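Local structure of enoyl-CoA hydratase (Mycobacterium tuberculosis, 5KJP) at residues Ala41-Ser44 and Arg45-Asp49; Leu152-Pro155 and Glu156-Tyr160; Asp171-Ala175 and Glu176-Glu180; Thr192-Asp195 and Ala196-Leu200. The protein probably catalyses the reversible hydration of 2-enoyl-CoA thioesters to 3-hydroxyacyl-CoA in fatty acid metabolism, as a member of the crotonase superfamily. All blocks are in the same frame, centred on the assembly; numbering follows the deposited sequence.

Contact 1: Ala41-Ser44 and Arg45-Asp49; sequences AAVS and RGLAD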
ATOM      1  N   ALA A  41     -23.132 -20.054  14.784  1.00 22.59           N
ATOM      2  CA  ALA A  41     -22.260 -20.646  15.798  1.00 27.14           C
ATOM      3  C   ALA A  41     -21.569 -21.902  15.270  1.00 32.75           C
ATOM      4  O   ALA A  41     -20.364 -22.083  15.471  1.00 25.46           O
ATOM      5  CB  ALA A  41     -23.049 -20.967  17.063  1.00 29.42           C
ATOM      6  N   ALA A  42     -22.335 -22.758  14.593  1.00 21.50           N
ATOM      7  CA  ALA A  42     -21.805 -24.012  14.053  1.00 27.14           C
ATOM      8  C   ALA A  42     -20.683 -23.762  13.041  1.00 26.04           C
ATOM      9  O   ALA A  42     -19.634 -24.414  13.085  1.00 22.95           O
ATOM     10  CB  ALA A  42     -22.923 -24.829  13.415  1.00 22.16           C
ATOM     11  N   VAL A  43     -20.903 -22.816  12.132  1.00 20.57           N
ATOM     12  CA  VAL A  43     -19.893 -22.502  11.127  1.00 17.76           C
ATOM     13  C   VAL A  43     -18.666 -21.861  11.769  1.00 19.70           C
ATOM     14  O   VAL A  43     -17.535 -22.185  11.414  1.00 18.32           O
ATOM     15  CB  VAL A  43     -20.440 -21.564  10.033  1.00 20.63           C
ATOM     16  CG1 VAL A  43     -19.310 -21.091   9.128  1.00 15.82           C
ATOM     17  CG2 VAL A  43     -21.507 -22.275   9.213  1.00 18.65           C
ATOM     18  N   SER A  44     -18.892 -20.958  12.719  1.00 18.62           N
ATOM     19  CA  SER A  44     -17.785 -20.308  13.412  1.00 20.70           C
ATOM     20  C   SER A  44     -16.885 -21.344  14.087  1.00 19.08           C
ATOM     21  O   SER A  44     -15.663 -21.329  13.912  1.00 20.15           O
ATOM     22  CB  SER A  44     -18.313 -19.307  14.443  1.00 21.43           C
ATOM     23  OG  SER A  44     -17.238 -18.630  15.068  1.00 20.97           O
ATOM     24  N   ARG A  45     -17.496 -22.250  14.850  1.00 20.17           N
ATOM     25  CA  ARG A  45     -16.754 -23.326  15.507  1.00 21.55           C
ATOM     26  C   ARG A  45     -16.082 -24.252  14.501  1.00 23.58           C
ATOM     27  O   ARG A  45     -14.938 -24.666  14.694  1.00 19.86           O
ATOM     28  CB  ARG A  45     -17.673 -24.145  16.414  1.00 22.86           C
ATOM     29  CG  ARG A  45     -16.955 -25.270  17.152  1.00 29.03           C
ATOM     30  CD  ARG A  45     -15.891 -24.717  18.095  1.00 44.07           C
ATOM     31  NE  ARG A  45     -15.002 -25.753  18.619  1.00 55.04           N
ATOM     32  CZ  ARG A  45     -15.284 -26.534  19.659  1.00 59.97           C
ATOM     33  NH1 ARG A  45     -16.438 -26.403  20.299  1.00 59.77           N
ATOM     34  NH2 ARG A  45     -14.410 -27.448  20.060  1.00 64.37           N
ATOM     35  N   GLY A  46     -16.806 -24.584  13.434  1.00 22.29           N
ATOM     36  CA  GLY A  46     -16.291 -25.464  12.398  1.00 20.87           C
ATOM     37  C   GLY A  46     -15.051 -24.901  11.727  1.00 23.09           C
ATOM     38  O   GLY A  46     -14.086 -25.625  11.472  1.00 20.49           O
ATOM     39  N   LEU A  47     -15.077 -23.600  11.447  1.00 16.55           N
ATOM     40  CA  LEU A  47     -13.927 -22.915  10.862  1.00 18.36           C
ATOM     41  C   LEU A  47     -12.732 -22.926  11.811  1.00 16.27           C
ATOM     42  O   LEU A  47     -11.600 -23.163  11.387  1.00 15.72           O
ATOM     43  CB  LEU A  47     -14.294 -21.472  10.491  1.00 16.29           C
ATOM     44  CG  LEU A  47     -15.268 -21.337   9.319  1.00 17.17           C
ATOM     45  CD1 LEU A  47     -15.685 -19.883   9.099  1.00 18.27           C
ATOM     46  CD2 LEU A  47     -14.647 -21.920   8.057  1.00 17.03           C
ATOM     47  N   ALA A  48     -12.989 -22.668  13.092  1.00 16.68           N
ATOM     48  CA  ALA A  48     -11.924 -22.646  14.089  1.00 20.06           C
ATOM     49  C   ALA A  48     -11.278 -24.025  14.216  1.00 22.54           C
ATOM     50  O   ALA A  48     -10.052 -24.142  14.273  1.00 19.32           O
ATOM     51  CB  ALA A  48     -12.462 -22.182  15.435  1.00 23.68           C
ATOM     52  N   ASP A  49     -12.111 -25.062  14.246  1.00 19.98           N
ATOM     53  CA  ASP A  49     -11.621 -26.433  14.326  1.00 19.17           C
ATOM     54  C   ASP A  49     -10.757 -26.788  13.116  1.00 23.13           C
ATOM     55  O   ASP A  49      -9.730 -27.455  13.253  1.00 20.07           O
ATOM     56  CB  ASP A  49     -12.787 -27.418  14.429  1.00 21.17           C
ATOM     57  CG  ASP A  49     -13.484 -27.375  15.786  1.00 35.03           C
ATOM     58  OD1 ASP A  49     -12.920 -26.811  16.752  1.00 29.36           O
ATOM     59  OD2 ASP A  49     -14.603 -27.925  15.880  1.00 34.31           O
TER

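Contact 2: Leu152-Pro155 and Glu156-Tyr160; sequences LRLP and ERIPY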
ATOM      1  N   LEU A 152      -9.567  -3.054   9.379  1.00 16.70           N
ATOM      2  CA  LEU A 152      -8.163  -3.155   9.758  1.00 17.69           C
ATOM      3  C   LEU A 152      -7.307  -3.736   8.639  1.00 18.07           C
ATOM      4  O   LEU A 152      -6.109  -3.467   8.568  1.00 23.43           O
ATOM      5  CB  LEU A 152      -8.009  -4.013  11.018  1.00 15.35           C
ATOM      6  CG  LEU A 152      -8.771  -3.533  12.250  1.00 17.34           C
ATOM      7  CD1 LEU A 152      -8.599  -4.517  13.404  1.00 18.07           C
ATOM      8  CD2 LEU A 152      -8.330  -2.122  12.655  1.00 21.73           C
ATOM      9  N   ARG A 153      -7.916  -4.529   7.765  1.00 15.51           N
ATOM     10  CA  ARG A 153      -7.146  -5.229   6.742  1.00 14.35           C
ATOM     11  C   ARG A 153      -7.359  -4.713   5.316  1.00 15.58           C
ATOM     12  O   ARG A 153      -6.409  -4.671   4.536  1.00 16.37           O
ATOM     13  CB  ARG A 153      -7.456  -6.727   6.799  1.00 14.02           C
ATOM     14  CG  ARG A 153      -6.915  -7.384   8.064  1.00 16.50           C
ATOM     15  CD  ARG A 153      -7.371  -8.832   8.226  1.00 14.18           C
ATOM     16  NE  ARG A 153      -6.732  -9.423   9.402  1.00 18.92           N
ATOM     17  CZ  ARG A 153      -7.365 -10.126  10.336  1.00 19.40           C
ATOM     18  NH1 ARG A 153      -8.669 -10.340  10.241  1.00 17.21           N
ATOM     19  NH2 ARG A 153      -6.686 -10.613  11.370  1.00 18.36           N
ATOM     20  N   LEU A 154      -8.585  -4.328   4.965  1.00 11.99           N
ATOM     21  CA  LEU A 154      -8.837  -3.862   3.601  1.00 12.23           C
ATOM     22  C   LEU A 154      -7.923  -2.703   3.170  1.00 11.44           C
ATOM     23  O   LEU A 154      -7.391  -2.750   2.064  1.00 12.95           O
ATOM     24  CB  LEU A 154     -10.304  -3.458   3.418  1.00 10.89           C
ATOM     25  CG  LEU A 154     -10.727  -3.259   1.959  1.00 10.01           C
ATOM     26  CD1 LEU A 154     -10.469  -4.514   1.129  1.00 12.55           C
ATOM     27  CD2 LEU A 154     -12.200  -2.859   1.893  1.00 15.10           C
ATOM     28  N   PRO A 155      -7.727  -1.673   4.026  1.00 12.33           N
ATOM     29  CA  PRO A 155      -6.822  -0.595   3.597  1.00 13.43           C
ATOM     30  C   PRO A 155      -5.370  -1.041   3.436  1.00 17.42           C
ATOM     31  O   PRO A 155      -4.557  -0.292   2.900  1.00 23.01           O
ATOM     32  CB  PRO A 155      -6.938   0.439   4.726  1.00 17.35           C
ATOM     33  CG  PRO A 155      -8.234   0.125   5.412  1.00 18.83           C
ATOM     34  CD  PRO A 155      -8.321  -1.376   5.342  1.00 13.85           C
ATOM     35  N   GLU A 156      -5.048  -2.239   3.899  1.00 17.45           N
ATOM     36  CA  GLU A 156      -3.697  -2.759   3.749  1.00 24.53           C
ATOM     37  C   GLU A 156      -3.575  -3.665   2.532  1.00 17.41           C
ATOM     38  O   GLU A 156      -2.466  -4.023   2.139  1.00 21.66           O
ATOM     39  CB  GLU A 156      -3.271  -3.527   4.997  1.00 35.58           C
ATOM     40  CG  GLU A 156      -3.239  -2.697   6.262  1.00 54.91           C
ATOM     41  CD  GLU A 156      -2.900  -3.536   7.485  1.00 76.58           C
ATOM     42  OE1 GLU A 156      -2.861  -4.779   7.360  1.00 82.85           O
ATOM     43  OE2 GLU A 156      -2.667  -2.951   8.562  1.00 76.63           O
ATOM     44  N   ARG A 157      -4.705  -4.034   1.937  1.00 15.64           N
ATOM     45  CA  ARG A 157      -4.713  -4.959   0.808  0.55 13.50           C
ATOM     46  C   ARG A 157      -4.937  -4.241  -0.521  1.00 15.00           C
ATOM     47  O   ARG A 157      -4.456  -4.686  -1.561  1.00 14.68           O
ATOM     48  CB  ARG A 157      -5.789  -6.029   1.006  0.55 15.16           C
ATOM     49  CG  ARG A 157      -5.479  -7.037   2.111  0.55 17.03           C
ATOM     50  CD  ARG A 157      -4.581  -8.175   1.618  0.55 11.82           C
ATOM     51  NE  ARG A 157      -5.332  -9.394   1.297  0.55 18.00           N
ATOM     52  CZ  ARG A 157      -5.790 -10.257   2.205  0.55 18.76           C
ATOM     53  NH1 ARG A 157      -5.581 -10.028   3.496  0.55 12.07           N
ATOM     54  NH2 ARG A 157      -6.464 -11.345   1.824  0.55 10.28           N
ATOM     55  N   ILE A 158      -5.692  -3.144  -0.482  1.00 16.20           N
ATOM     56  CA  ILE A 158      -5.993  -2.353  -1.674  1.00 13.60           C
ATOM     57  C   ILE A 158      -5.644  -0.898  -1.383  1.00 13.45           C
ATOM     58  O   ILE A 158      -5.345  -0.566  -0.234  1.00 14.32           O
ATOM     59  CB  ILE A 158      -7.485  -2.493  -2.088  1.00 11.73           C
ATOM     60  CG1 ILE A 158      -8.406  -1.893  -1.021  1.00  9.63           C
ATOM     61  CG2 ILE A 158      -7.834  -3.955  -2.367  1.00 13.86           C
ATOM     62  CD1 ILE A 158      -9.881  -1.860  -1.450  1.00 13.41           C
ATOM     63  N   PRO A 159      -5.643  -0.027  -2.415  1.00 12.32           N
ATOM     64  CA  PRO A 159      -5.260   1.355  -2.104  1.00 11.33           C
ATOM     65  C   PRO A 159      -6.174   1.963  -1.049  1.00 13.77           C
ATOM     66  O   PRO A 159      -7.387   1.736  -1.064  1.00 12.75           O
ATOM     67  CB  PRO A 159      -5.400   2.075  -3.448  1.00 12.43           C
ATOM     68  CG  PRO A 159      -5.180   0.986  -4.472  1.00 15.98           C
ATOM     69  CD  PRO A 159      -5.842  -0.223  -3.863  1.00 14.47           C
ATOM     70  N   TYR A 160      -5.561   2.683  -0.117  1.00 11.70           N
ATOM     71  CA  TYR A 160      -6.226   3.258   1.044  1.00 11.82           C
ATOM     72  C   TYR A 160      -7.556   3.940   0.723  1.00 16.88           C
ATOM     73  O   TYR A 160      -8.563   3.704   1.395  1.00 15.01           O
ATOM     74  CB  TYR A 160      -5.268   4.250   1.710  1.00 17.61           C
ATOM     75  CG  TYR A 160      -5.842   5.030   2.876  1.00 18.98           C
ATOM     76  CD1 TYR A 160      -6.549   6.208   2.668  1.00 18.81           C
ATOM     77  CD2 TYR A 160      -5.650   4.603   4.183  1.00 22.00           C
ATOM     78  CE1 TYR A 160      -7.069   6.930   3.723  1.00 24.57           C
ATOM     79  CE2 TYR A 160      -6.160   5.332   5.254  1.00 26.98           C
ATOM     80  CZ  TYR A 160      -6.871   6.493   5.013  1.00 27.50           C
ATOM     81  OH  TYR A 160      -7.397   7.229   6.057  1.00 35.28           O
TER
HETATM   82  O   HOH W   1      -4.177  -2.033  10.209  1.00 48.62           O

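Contact 3: Asp171-Ala175 and Glu176-Glu180; sequences DNLPA and ERAHE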
ATOM      1  N   ASP A 171     -20.569  -0.124  -0.967  1.00 13.50           N
ATOM      2  CA  ASP A 171     -20.680  -0.621  -2.342  1.00 18.73           C
ATOM      3  C   ASP A 171     -20.064  -2.007  -2.507  1.00 16.75           C
ATOM      4  O   ASP A 171     -19.112  -2.360  -1.814  1.00 15.74           O
ATOM      5  CB  ASP A 171     -19.986   0.322  -3.337  1.00 17.31           C
ATOM      6  CG  ASP A 171     -20.804   1.563  -3.667  1.00 27.78           C
ATOM      7  OD1 ASP A 171     -21.985   1.671  -3.255  1.00 22.34           O
ATOM      8  OD2 ASP A 171     -20.252   2.434  -4.377  1.00 26.06           O
ATOM      9  N   ASN A 172     -20.594  -2.782  -3.446  1.00 14.11           N
ATOM     10  CA  ASN A 172     -19.946  -4.026  -3.847  1.00 15.81           C
ATOM     11  C   ASN A 172     -18.664  -3.750  -4.615  1.00 17.75           C
ATOM     12  O   ASN A 172     -18.565  -2.766  -5.352  1.00 19.25           O
ATOM     13  CB  ASN A 172     -20.873  -4.878  -4.715  1.00 22.08           C
ATOM     14  CG  ASN A 172     -22.031  -5.472  -3.934  1.00 22.51           C
ATOM     15  OD1 ASN A 172     -22.076  -5.402  -2.708  1.00 26.05           O
ATOM     16  ND2 ASN A 172     -22.980  -6.059  -4.650  1.00 30.88           N
ATOM     17  N   LEU A 173     -17.690  -4.634  -4.441  1.00 18.46           N
ATOM     18  CA  LEU A 173     -16.454  -4.604  -5.203  1.00 14.01           C
ATOM     19  C   LEU A 173     -16.399  -5.822  -6.128  1.00 14.26           C
ATOM     20  O   LEU A 173     -16.166  -6.940  -5.661  1.00 13.97           O
ATOM     21  CB  LEU A 173     -15.244  -4.593  -4.260  1.00 13.72           C
ATOM     22  CG  LEU A 173     -13.851  -4.672  -4.904  1.00 15.59           C
ATOM     23  CD1 LEU A 173     -13.582  -3.430  -5.737  1.00 16.52           C
ATOM     24  CD2 LEU A 173     -12.781  -4.851  -3.832  1.00 14.28           C
ATOM     25  N   PRO A 174     -16.622  -5.614  -7.435  1.00 15.89           N
ATOM     26  CA  PRO A 174     -16.584  -6.745  -8.368  1.00 16.08           C
ATOM     27  C   PRO A 174     -15.196  -7.380  -8.391  1.00 16.72           C
ATOM     28  O   PRO A 174     -14.188  -6.682  -8.224  1.00 13.46           O
ATOM     29  CB  PRO A 174     -16.935  -6.111  -9.719  1.00 20.44           C
ATOM     30  CG  PRO A 174     -17.607  -4.803  -9.374  1.00 24.24           C
ATOM     31  CD  PRO A 174     -16.918  -4.345  -8.120  1.00 19.47           C
ATOM     32  N   ALA A 175     -15.149  -8.693  -8.583  1.00 15.64           N
ATOM     33  CA  ALA A 175     -13.889  -9.429  -8.544  1.00 12.74           C
ATOM     34  C   ALA A 175     -12.842  -8.887  -9.514  1.00 14.57           C
ATOM     35  O   ALA A 175     -11.650  -8.857  -9.192  1.00 16.51           O
ATOM     36  CB  ALA A 175     -14.138 -10.892  -8.832  1.00 16.85           C
ATOM     37  N   GLU A 176     -13.268  -8.467 -10.703  1.00 13.55           N
ATOM     38  CA  GLU A 176     -12.296  -8.037 -11.702  1.00 16.32           C
ATOM     39  C   GLU A 176     -11.605  -6.745 -11.259  1.00 15.20           C
ATOM     40  O   GLU A 176     -10.389  -6.610 -11.390  1.00 16.86           O
ATOM     41  CB  GLU A 176     -12.958  -7.888 -13.075  1.00 24.54           C
ATOM     42  CG  GLU A 176     -13.281  -9.254 -13.683  1.00 33.78           C
ATOM     43  CD  GLU A 176     -13.649  -9.201 -15.153  1.00 47.47           C
ATOM     44  OE1 GLU A 176     -14.304  -8.223 -15.571  1.00 44.23           O
ATOM     45  OE2 GLU A 176     -13.285 -10.148 -15.885  1.00 43.43           O
ATOM     46  N   ARG A 177     -12.378  -5.822 -10.700  1.00 14.55           N
ATOM     47  CA  ARG A 177     -11.820  -4.623 -10.077  1.00 14.38           C
ATOM     48  C   ARG A 177     -10.927  -4.983  -8.885  1.00 18.27           C
ATOM     49  O   ARG A 177      -9.855  -4.404  -8.696  1.00 16.26           O
ATOM     50  CB  ARG A 177     -12.946  -3.691  -9.624  1.00 19.61           C
ATOM     51  CG  ARG A 177     -12.469  -2.440  -8.902  1.00 26.42           C
ATOM     52  CD  ARG A 177     -12.039  -1.339  -9.854  1.00 27.78           C
ATOM     53  NE  ARG A 177     -11.850  -0.086  -9.127  1.00 23.78           N
ATOM     54  CZ  ARG A 177     -10.765   0.673  -9.214  1.00 33.77           C
ATOM     55  NH1 ARG A 177      -9.766   0.316 -10.015  1.00 33.27           N
ATOM     56  NH2 ARG A 177     -10.686   1.796  -8.508  1.00 29.08           N
ATOM     57  N   ALA A 178     -11.382  -5.936  -8.075  1.00 14.69           N
ATOM     58  CA  ALA A 178     -10.605  -6.393  -6.927  1.00 15.88           C
ATOM     59  C   ALA A 178      -9.250  -6.967  -7.354  1.00 18.66           C
ATOM     60  O   ALA A 178      -8.257  -6.828  -6.638  1.00 15.52           O
ATOM     61  CB  ALA A 178     -11.396  -7.424  -6.131  1.00 12.48           C
ATOM     62  N   HIS A 179      -9.206  -7.605  -8.523  1.00 13.68           N
ATOM     63  CA  HIS A 179      -7.943  -8.088  -9.065  1.00 14.29           C
ATOM     64  C   HIS A 179      -7.049  -6.923  -9.500  1.00 18.04           C
ATOM     65  O   HIS A 179      -5.840  -6.939  -9.252  1.00 17.23           O
ATOM     66  CB  HIS A 179      -8.186  -9.036 -10.239  1.00 16.82           C
ATOM     67  CG  HIS A 179      -6.925  -9.529 -10.881  1.00 22.10           C
ATOM     68  ND1 HIS A 179      -6.123 -10.487 -10.299  1.00 24.89           N
ATOM     69  CD2 HIS A 179      -6.322  -9.180 -12.039  1.00 30.75           C
ATOM     70  CE1 HIS A 179      -5.081 -10.716 -11.081  1.00 26.04           C
ATOM     71  NE2 HIS A 179      -5.174  -9.937 -12.142  1.00 26.86           N
ATOM     72  N   GLU A 180      -7.643  -5.917 -10.142  1.00 19.31           N
ATOM     73  CA  GLU A 180      -6.903  -4.715 -10.533  1.00 22.60           C
ATOM     74  C   GLU A 180      -6.265  -4.049  -9.318  1.00 24.10           C
ATOM     75  O   GLU A 180      -5.181  -3.476  -9.411  1.00 23.07           O
ATOM     76  CB  GLU A 180      -7.809  -3.692 -11.222  1.00 21.76           C
ATOM     77  CG  GLU A 180      -8.548  -4.167 -12.448  1.00 31.00           C
ATOM     78  CD  GLU A 180      -9.606  -3.165 -12.891  1.00 46.51           C
ATOM     79  OE1 GLU A 180      -9.679  -2.064 -12.298  1.00 48.80           O
ATOM     80  OE2 GLU A 180     -10.361  -3.476 -13.833  1.00 56.71           O
TER

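Contact 4: Thr192-Asp195 and Ala196-Leu200; sequences TALD and AAIAL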
ATOM      1  N   THR A 192     -14.935 -22.218 -11.220  1.00 15.92           N
ATOM      2  CA  THR A 192     -13.650 -22.915 -11.211  1.00 14.17           C
ATOM      3  C   THR A 192     -12.666 -22.330 -10.203  1.00 16.14           C
ATOM      4  O   THR A 192     -11.479 -22.653 -10.247  1.00 16.16           O
ATOM      5  CB  THR A 192     -12.972 -22.895 -12.610  1.00 18.66           C
ATOM      6  OG1 THR A 192     -12.506 -21.572 -12.905  1.00 18.54           O
ATOM      7  CG2 THR A 192     -13.937 -23.362 -13.705  1.00 18.17           C
ATOM      8  N   ALA A 193     -13.144 -21.478  -9.298  1.00 15.04           N
ATOM      9  CA  ALA A 193     -12.243 -20.841  -8.332  1.00 14.08           C
ATOM     10  C   ALA A 193     -11.526 -21.867  -7.456  1.00 15.32           C
ATOM     11  O   ALA A 193     -10.330 -21.731  -7.192  1.00 14.19           O
ATOM     12  CB  ALA A 193     -13.000 -19.838  -7.464  1.00 14.15           C
ATOM     13  N   LEU A 194     -12.237 -22.906  -7.022  1.00 15.04           N
ATOM     14  CA  LEU A 194     -11.615 -23.919  -6.173  1.00 14.23           C
ATOM     15  C   LEU A 194     -10.476 -24.652  -6.900  1.00 16.99           C
ATOM     16  O   LEU A 194      -9.414 -24.878  -6.323  1.00 16.67           O
ATOM     17  CB  LEU A 194     -12.661 -24.925  -5.680  1.00 15.22           C
ATOM     18  CG  LEU A 194     -12.151 -26.090  -4.826  1.00 15.47           C
ATOM     19  CD1 LEU A 194     -11.278 -25.586  -3.680  1.00 17.10           C
ATOM     20  CD2 LEU A 194     -13.322 -26.907  -4.293  1.00 21.68           C
ATOM     21  N   ASP A 195     -10.688 -25.022  -8.161  1.00 16.83           N
ATOM     22  CA  ASP A 195      -9.625 -25.676  -8.924  1.00 22.16           C
ATOM     23  C   ASP A 195      -8.418 -24.758  -9.116  1.00 17.16           C
ATOM     24  O   ASP A 195      -7.274 -25.196  -9.005  1.00 16.25           O
ATOM     25  CB  ASP A 195     -10.139 -26.150 -10.281  1.00 25.17           C
ATOM     26  CG  ASP A 195     -10.511 -27.627 -10.283  1.00 38.75           C
ATOM     27  OD1 ASP A 195     -10.187 -28.331  -9.302  1.00 38.98           O
ATOM     28  OD2 ASP A 195     -11.115 -28.082 -11.274  1.00 41.58           O
ATOM     29  N   ALA A 196      -8.667 -23.487  -9.409  1.00 14.06           N
ATOM     30  CA  ALA A 196      -7.567 -22.535  -9.519  1.00 15.07           C
ATOM     31  C   ALA A 196      -6.823 -22.430  -8.183  1.00 15.22           C
ATOM     32  O   ALA A 196      -5.589 -22.365  -8.149  1.00 14.28           O
ATOM     33  CB  ALA A 196      -8.074 -21.167  -9.963  1.00 15.78           C
ATOM     34  N   ALA A 197      -7.578 -22.426  -7.089  1.00 15.27           N
ATOM     35  CA  ALA A 197      -6.990 -22.341  -5.748  1.00 13.41           C
ATOM     36  C   ALA A 197      -6.161 -23.586  -5.405  1.00 12.60           C
ATOM     37  O   ALA A 197      -5.123 -23.485  -4.752  1.00 13.17           O
ATOM     38  CB  ALA A 197      -8.083 -22.123  -4.702  1.00 14.05           C
ATOM     39  N   ILE A 198      -6.615 -24.759  -5.840  1.00 12.89           N
ATOM     40  CA  ILE A 198      -5.852 -25.978  -5.610  1.00 14.02           C
ATOM     41  C   ILE A 198      -4.519 -25.908  -6.357  1.00 15.64           C
ATOM     42  O   ILE A 198      -3.476 -26.294  -5.820  1.00 18.46           O
ATOM     43  CB  ILE A 198      -6.649 -27.235  -6.033  1.00 17.95           C
ATOM     44  CG1 ILE A 198      -7.832 -27.452  -5.088  1.00 14.49           C
ATOM     45  CG2 ILE A 198      -5.756 -28.474  -6.038  1.00 18.90           C
ATOM     46  CD1 ILE A 198      -8.844 -28.473  -5.599  1.00 19.07           C
ATOM     47  N   ALA A 199      -4.546 -25.384  -7.580  1.00 16.41           N
ATOM     48  CA  ALA A 199      -3.313 -25.204  -8.347  1.00 19.17           C
ATOM     49  C   ALA A 199      -2.342 -24.293  -7.601  1.00 18.91           C
ATOM     50  O   ALA A 199      -1.146 -24.585  -7.510  1.00 18.38           O
ATOM     51  CB  ALA A 199      -3.616 -24.646  -9.732  1.00 19.45           C
ATOM     52  N   LEU A 200      -2.861 -23.198  -7.052  1.00 14.92           N
ATOM     53  CA  LEU A 200      -2.048 -22.284  -6.252  1.00 17.45           C
ATOM     54  C   LEU A 200      -1.505 -22.966  -4.998  1.00 16.51           C
ATOM     55  O   LEU A 200      -0.320 -22.849  -4.684  1.00 16.64           O
ATOM     56  CB  LEU A 200      -2.864 -21.047  -5.865  1.00 15.20           C
ATOM     57  CG  LEU A 200      -2.200 -19.942  -5.049  1.00 16.23           C
ATOM     58  CD1 LEU A 200      -0.931 -19.463  -5.748  1.00 17.81           C
ATOM     59  CD2 LEU A 200      -3.186 -18.789  -4.848  1.00 14.59           C
TER

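Contact 1: Ala41-Ser44 and Arg45-Asp49
V43 and L47 lie side by side and point the same way, one turn apart on helix 41-56, the crossing helix of the beta-alpha-beta unit made with strands 25-30 and 62-67. The touch is between methyl branches: V43 CG1 comes to 3.8 Å from L47 CD1. With V43 CG1 trans to its own backbone nitrogen (chi1 171°), this branch runs forward along the helix to meet the leucine. L47 has its CG opposite the carbonyl carbon, beside its own nitrogen, and L47 CG settles beside V43 O, 3.2 Å away, the oxygen that its own amide uses. Both residues are buried and continue inward onto strand 25-30, V43 against I30 and L47 against I28.

The backbone is regular alpha helix here, with R45, G46, L47 and A48 donating to A41, A42, V43 and S44 in turn; the L47 N to V43 O bond is 2.8 Å. S44 is also buried, but its hydroxyl turns to another neighbourhood, where OG is hydrogen-bonded to V87 O and G95 N.

On the exposed side R45 bends at its second torsion (chi2 63°), which carries its guanidinium alongside D49 further down the helix. The resulting salt bridge is made by R45 NE, 3.0 Å from D49 OD1, approaching the carboxylate on its syn side and 28° out of its plane.

Contact 2: Leu152-Pro155 and Glu156-Tyr160
L154 O takes two amide hydrogens as the helix runs out: R157 N at 3.0 Å, coming from well above the carbonyl plane, and I158 N at 3.1 Å, almost in line with the C=O bond. One residue earlier, R153 O receives E156 N at 2.9 Å, again from above the plane. P155 brings no N-H to the preceding turn, and the helix kinks there.

Beside this doubly used carbonyl, the L154 and I158 side chains cross obliquely, with L154 CD1 3.7 Å from I158 CD1. I158 CG1 sits between its backbone nitrogen and carbonyl carbon (chi1 65°), which swings the ethyl arm back toward the L154 turn, so that CG1 also comes to 3.4 Å from L154 O. Both side chains then pack on A163.

In this part of the crotonase fold the last, weakly bonded turn of helix 150-157 gives way to loop, P159 takes the N-cap position, and helix 160-169 begins with Y160. P155 CB lies oblique to the Y160 ring, 4.4 Å from its CD2, a loose touch. The tyrosine hydroxyl is hydrogen-bonded to R223 of the second subunit, while R223 of the same chain forms a salt bridge with E156.

E156 stretches back alongside the start of the segment, and its CD lies 3.4 Å from L152 O. The two basic side chains point to other backbone carbonyls, R153 NH1 to T97 O and, in the conformer given, one of two, R157 NH1 to L122 O.

Contact 3: Asp171-Ala175 and Glu176-Glu180
R177 leaves its helix beside L173, and the two side chains cross at about a right angle. At the root, R177 CB lies 3.5 Å from P174 O and 3.9 Å from L173 CD1. R177 CG comes nearer to the same methyl, 3.5 Å from L173 CD1. From there the chain bends (chi2 82°) and leads its tip away from the strand. At the tip R177 NH1 reaches E180 OE1 at 3.3 Å, a long salt bridge whose hydrogen bond is fairly straight (162°); NH1 comes nearly along the C-O axis of the carboxylate, and OE1 lies at the guanidinium edge, in its plane.

The other leucine methyl, L173 CD2, rests 3.7 Å from A178 CB, so the leucine straddles two successive helix residues. P174 stands at the N-cap position, and P174 O accepts A178 N at 2.9 Å.

Here the chain passes straight from strand 173-174 into helix 175-180. The strand pairs through L173 with F135 at the edge of a small three-stranded sheet, L173 and R177 lean on helix 160-169 at L166 and I162, and helix 175-180 lays A175, E176 and H179 against L187 of strand 186-188.

Contact 4: Thr192-Asp195 and Ala196-Leu200
L194 and I198, one turn apart near the start of helix 193-205, lie aslant one another, with L194 CG 4.1 Å from I198 CD1. The leucine has its CG trans to the backbone nitrogen (chi1 177°), which sends it along the helix toward I198. The isoleucine answers with CG1 opposite its carbonyl carbon (chi1 -69°), so the ethyl arm reaches back toward the earlier turn; I198 CG1 comes to 3.3 Å from L194 O, the oxygen that also accepts I198 N at 2.8 Å. I198 CD1 also comes to 3.9 Å from D195 OD1, at roughly a right angle to its approach to L194.

D195 itself has an unusual first torsion, -98°, away from the staggered positions, and the side chain runs aslant the isoleucine, with OD1 beside its CD1. It is exposed and close to a crystal neighbour, so its pose may owe something to the lattice.

At the N-cap position T192 does not use its side chain as a cap; OG1 is instead hydrogen-bonded to E189 O, while the carbonyl, T192 O, takes A196 N at 3.1 Å. The amide of A193 donates to E110 OE2, a carboxylate that the helix start would tend to stabilise.

On the sheet side, A196 packs on V128 and A197 on I64, I106 and A108, and L194 and I198 meet I27 and I64 of the main sheet. The chemistry is thus divided: main-chain bonds supply the directional hold, while the L194-I198 contact is apolar and fairly open, consistent with an amphipathic helix lying on a sheet.

In the fold
The four contacts fall in series along the chain and form two settings. Contacts 1 and 4 belong to helices flanking the main sheet, their centres 23 Å apart and nearest atoms about 13 Å. Both lean on strand 25-30 through alternating residues, I28 and I30 for contact 1 and I27 for contact 4, consistent with opposite faces of the sheet. Contacts 2 and 3 are the closest pair, 13 Å between centres and about 5 Å between nearest atoms; helix 160-169, which begins with Y160 of contact 2, packs on both, with L166 touching I158 and L173. Contacts 2 and 3 reach both other subunits, contact 4 the third through L200, and contact 1 neither.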